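Local coordinates for protein glycoside hydrolase family 31 (Trueperella pyogenes, PDB 5I0F) that probably breaks down cycloalternan as a family 31 glycoside hydrolase, working through a covalent glycosyl-enzyme intermediate, at residues V714-A717 with I723-Y726; S542-G547 with I679-A684. All coordinates share one frame; numbering follows the deposited sequence.

Contact 1 of 2, residues V714-A717 with I723-Y726; sequences VTRA and IPVY
Tyr-726 sets its CG beside its own backbone N (chi1 -61°), which carries the ring toward Val-714 and its hydroxyl to the side chain of Arg-716. Val-714 places CG2 between its backbone N and carbonyl carbon (chi1 -63°), and this methyl meets the tyrosine from the opposite direction. Val-714 CG2 lies 3.4 Å from Tyr-726 OH. Val-714 CG2 also sits 3.7 Å from Tyr-726 CZ, and its approach to the ring is oblique. Arg-716 adds its CB, 3.7 Å from Tyr-726 OH. Further along the arginine, Arg-716 CG is 4.4 Å from Pro-724 CG, a looser apolar touch.

Besides these two carbons, the phenol oxygen has a polar partner. A water in the plane of the ring, at its edge, lies 2.6 Å from Tyr-726 OH and makes a weak bond to Thr-715 O. The guanidinium of Arg-716 is held by others: NE forms a salt bridge with Asp-701, and NH1 makes a bent bond to Ala-717 O. Strand 712-717 pairs with strand 689-694, while strand 725-728 belongs to a six-stranded antiparallel sheet. Side chains packed between two antiparallel sheets are characteristic of the beta-sandwich in family 31 C-terminal domains.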
# COMPACT_ATOMS: atom_id res chain seq x y z
N VAL A 714 21.93 -22.37 -16.02
CA VAL A 714 21.49 -22.91 -17.31
C VAL A 714 20.95 -21.78 -18.18
O VAL A 714 20.40 -20.81 -17.65
CB VAL A 714 20.43 -24.02 -17.16
CG1 VAL A 714 21.03 -25.20 -16.42
CG2 VAL A 714 19.18 -23.54 -16.45
N THR A 715 21.10 -21.92 -19.49
CA THR A 715 20.63 -20.93 -20.46
C THR A 715 19.53 -21.54 -21.35
O THR A 715 19.59 -22.70 -21.72
CB THR A 715 21.80 -20.35 -21.26
OG1 THR A 715 22.68 -19.69 -20.35
CG2 THR A 715 21.33 -19.33 -22.29
N ARG A 716 18.52 -20.74 -21.66
CA ARG A 716 17.29 -21.17 -22.34
C ARG A 716 17.01 -20.15 -23.43
O ARG A 716 17.02 -18.94 -23.16
CB ARG A 716 16.14 -21.11 -21.30
CG ARG A 716 14.73 -21.50 -21.75
CD ARG A 716 14.74 -22.93 -22.15
NE ARG A 716 13.47 -23.61 -22.38
CZ ARG A 716 12.79 -23.63 -23.52
NH1 ARG A 716 13.09 -22.85 -24.55
NH2 ARG A 716 11.75 -24.43 -23.59
N ALA A 717 16.76 -20.62 -24.66
CA ALA A 717 16.12 -19.80 -25.69
C ALA A 717 14.77 -19.27 -25.16
O ALA A 717 13.99 -20.05 -24.62
CB ALA A 717 15.91 -20.60 -26.97
N ILE A 723 8.49 -18.64 -21.03
CA ILE A 723 9.08 -18.01 -19.85
C ILE A 723 9.82 -19.16 -19.14
O ILE A 723 9.25 -20.22 -18.96
CB ILE A 723 8.05 -17.32 -18.91
CG1 ILE A 723 8.74 -16.87 -17.61
CG2 ILE A 723 6.83 -18.20 -18.62
CD1 ILE A 723 7.83 -16.15 -16.63
N PRO A 724 11.10 -18.95 -18.75
CA PRO A 724 11.84 -20.04 -18.13
C PRO A 724 11.19 -20.53 -16.82
O PRO A 724 10.97 -19.75 -15.88
CB PRO A 724 13.23 -19.45 -17.89
CG PRO A 724 13.36 -18.39 -18.92
CD PRO A 724 11.99 -17.81 -19.05
N VAL A 725 10.85 -21.81 -16.82
CA VAL A 725 10.17 -22.44 -15.72
C VAL A 725 10.73 -23.84 -15.63
O VAL A 725 10.76 -24.56 -16.65
CB VAL A 725 8.63 -22.53 -15.94
CG1 VAL A 725 7.97 -23.41 -14.86
CG2 VAL A 725 8.00 -21.13 -15.93
N TYR A 726 11.18 -24.23 -14.43
CA TYR A 726 11.78 -25.54 -14.20
C TYR A 726 11.02 -26.26 -13.09
O TYR A 726 10.70 -25.64 -12.08
CB TYR A 726 13.26 -25.38 -13.84
CG TYR A 726 14.05 -24.72 -14.95
CD1 TYR A 726 14.12 -23.34 -15.03
CD2 TYR A 726 14.70 -25.48 -15.93
CE1 TYR A 726 14.84 -22.71 -16.04
CE2 TYR A 726 15.43 -24.87 -16.96
CZ TYR A 726 15.50 -23.49 -17.01
OH TYR A 726 16.19 -22.83 -18.01
O HOH W 1 17.58 -24.20 -19.67

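Contact 2 of 2, residues S542-G547 with I679-A684; sequences SSITAG and INPVTA
The contact across the segments is apolar and runs through Ile-544 CD1, which meets both Pro-681 and Thr-683. The side chain leaves helix 537-551 toward the loop. Its CG1 stands beside the backbone N (chi1 -62°), and the chain is then extended at chi2 (164°), so CD1 is the part pushed furthest out. CD1 of Ile-544 is 3.7 Å from CB of Pro-681 and 3.8 Å from CG of the same ring. The isoleucine and the proline run alongside one another, pointing opposite ways. With Thr-683 the meeting is tip to tip, methyl against methyl, with Ile-544 CD1 3.7 Å from Thr-683 CG2. All three residues are buried, but the interface is small, with 98 Å² covered in total.

The helix belongs to the TIM barrel, where it links barrel strands 527-529 and 558-561 in the usual beta-alpha-beta order. The loop belongs to the C-terminal domain, so one isoleucine methyl bridges the two domains here.

Polar bonds lie around this apolar patch. Within the helix, Ala-546 N donates to Ser-542 O at 2.9 Å. Arg-541, one residue before the helical segment, adds a bond between the domains from its NH2 to Thr-683 O. On the loop side, Asn-680 ND2 is bonded to Thr-692 OG1 of strand 689-694.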
# COMPACT_ATOMS: atom_id res chain seq x y z
N SER A 542 10.35 -4.19 -10.57
CA SER A 542 9.94 -3.77 -9.21
C SER A 542 8.77 -4.57 -8.70
O SER A 542 8.71 -4.93 -7.50
CB SER A 542 9.62 -2.28 -9.14
OG SER A 542 10.80 -1.54 -9.37
N SER A 543 7.84 -4.88 -9.60
CA SER A 543 6.65 -5.64 -9.24
C SER A 543 6.99 -7.07 -8.83
O SER A 543 6.41 -7.58 -7.89
CB SER A 543 5.56 -5.58 -10.32
OG SER A 543 5.18 -4.22 -10.66
N ILE A 544 7.96 -7.71 -9.50
CA ILE A 544 8.42 -9.06 -9.08
C ILE A 544 8.95 -9.01 -7.63
O ILE A 544 8.62 -9.85 -6.81
CB ILE A 544 9.48 -9.62 -10.04
CG1 ILE A 544 8.91 -9.79 -11.44
CG2 ILE A 544 10.05 -10.96 -9.51
CD1 ILE A 544 9.95 -9.98 -12.53
N THR A 545 9.79 -8.02 -7.35
CA THR A 545 10.31 -7.78 -6.02
C THR A 545 9.20 -7.57 -4.98
O THR A 545 9.22 -8.17 -3.88
CB THR A 545 11.31 -6.60 -6.04
OG1 THR A 545 12.36 -6.90 -6.98
CG2 THR A 545 11.93 -6.35 -4.68
N ALA A 546 8.21 -6.79 -5.35
CA ALA A 546 7.06 -6.54 -4.48
C ALA A 546 6.34 -7.83 -4.10
O ALA A 546 5.99 -8.03 -2.94
CB ALA A 546 6.13 -5.54 -5.12
N GLY A 547 6.14 -8.73 -5.07
CA GLY A 547 5.43 -9.97 -4.79
C GLY A 547 6.20 -10.94 -3.92
O GLY A 547 5.63 -11.56 -3.04
N ILE A 679 10.58 -20.23 -11.22
CA ILE A 679 10.20 -19.27 -12.26
C ILE A 679 11.27 -18.20 -12.45
O ILE A 679 11.81 -17.71 -11.47
CB ILE A 679 8.89 -18.51 -11.90
CG1 ILE A 679 7.86 -19.42 -11.22
CG2 ILE A 679 8.33 -17.81 -13.14
CD1 ILE A 679 7.44 -20.63 -12.01
N ASN A 680 11.53 -17.81 -13.68
CA ASN A 680 12.50 -16.75 -13.95
C ASN A 680 12.04 -15.84 -15.09
O ASN A 680 12.46 -16.03 -16.25
CB ASN A 680 13.89 -17.33 -14.23
CG ASN A 680 14.97 -16.26 -14.27
OD1 ASN A 680 14.72 -15.09 -13.92
ND2 ASN A 680 16.17 -16.63 -14.70
N PRO A 681 11.18 -14.86 -14.76
CA PRO A 681 10.66 -13.91 -15.76
C PRO A 681 11.73 -13.23 -16.60
O PRO A 681 12.82 -12.91 -16.08
CB PRO A 681 9.93 -12.86 -14.89
CG PRO A 681 9.51 -13.63 -13.67
CD PRO A 681 10.66 -14.54 -13.40
N VAL A 682 11.42 -12.98 -17.87
CA VAL A 682 12.35 -12.34 -18.79
C VAL A 682 12.05 -10.84 -18.73
O VAL A 682 10.99 -10.41 -19.17
CB VAL A 682 12.17 -12.88 -20.22
CG1 VAL A 682 13.11 -12.18 -21.21
CG2 VAL A 682 12.42 -14.38 -20.22
N THR A 683 12.98 -10.07 -18.18
CA THR A 683 12.73 -8.68 -17.79
C THR A 683 13.53 -7.64 -18.54
O THR A 683 13.61 -6.48 -18.10
CB THR A 683 13.00 -8.52 -16.29
OG1 THR A 683 14.34 -8.88 -15.99
CG2 THR A 683 12.04 -9.40 -15.48
N ALA A 684 14.12 -8.03 -19.66
CA ALA A 684 14.87 -7.08 -20.49
C ALA A 684 14.38 -7.13 -21.95
O ALA A 684 14.16 -8.22 -22.48
CB ALA A 684 16.37 -7.40 -20.42

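The two contacts lie on the same side of the chain's centre, with their own centres about 14 Å apart. Along the sequence they come in series, with 542-547 and 679-684 both before 714-717 and 723-726. They meet where strands 677-679 and 725-728 run as antiparallel neighbours in one sheet. Asn-680 N probably donates to Pro-724 O at 3.0 Å, and Pro-724 also packs on Val-682. Ile-723 CD1 rests on Pro-681 and Ile-679. Contact 1 lies within the C-terminal domain, and contact 2 joins that domain to the catalytic barrel. Through the neighbouring residues Ile-723 and Pro-724 they connect the packing at barrel helix 537-551 with that at strand 712-717.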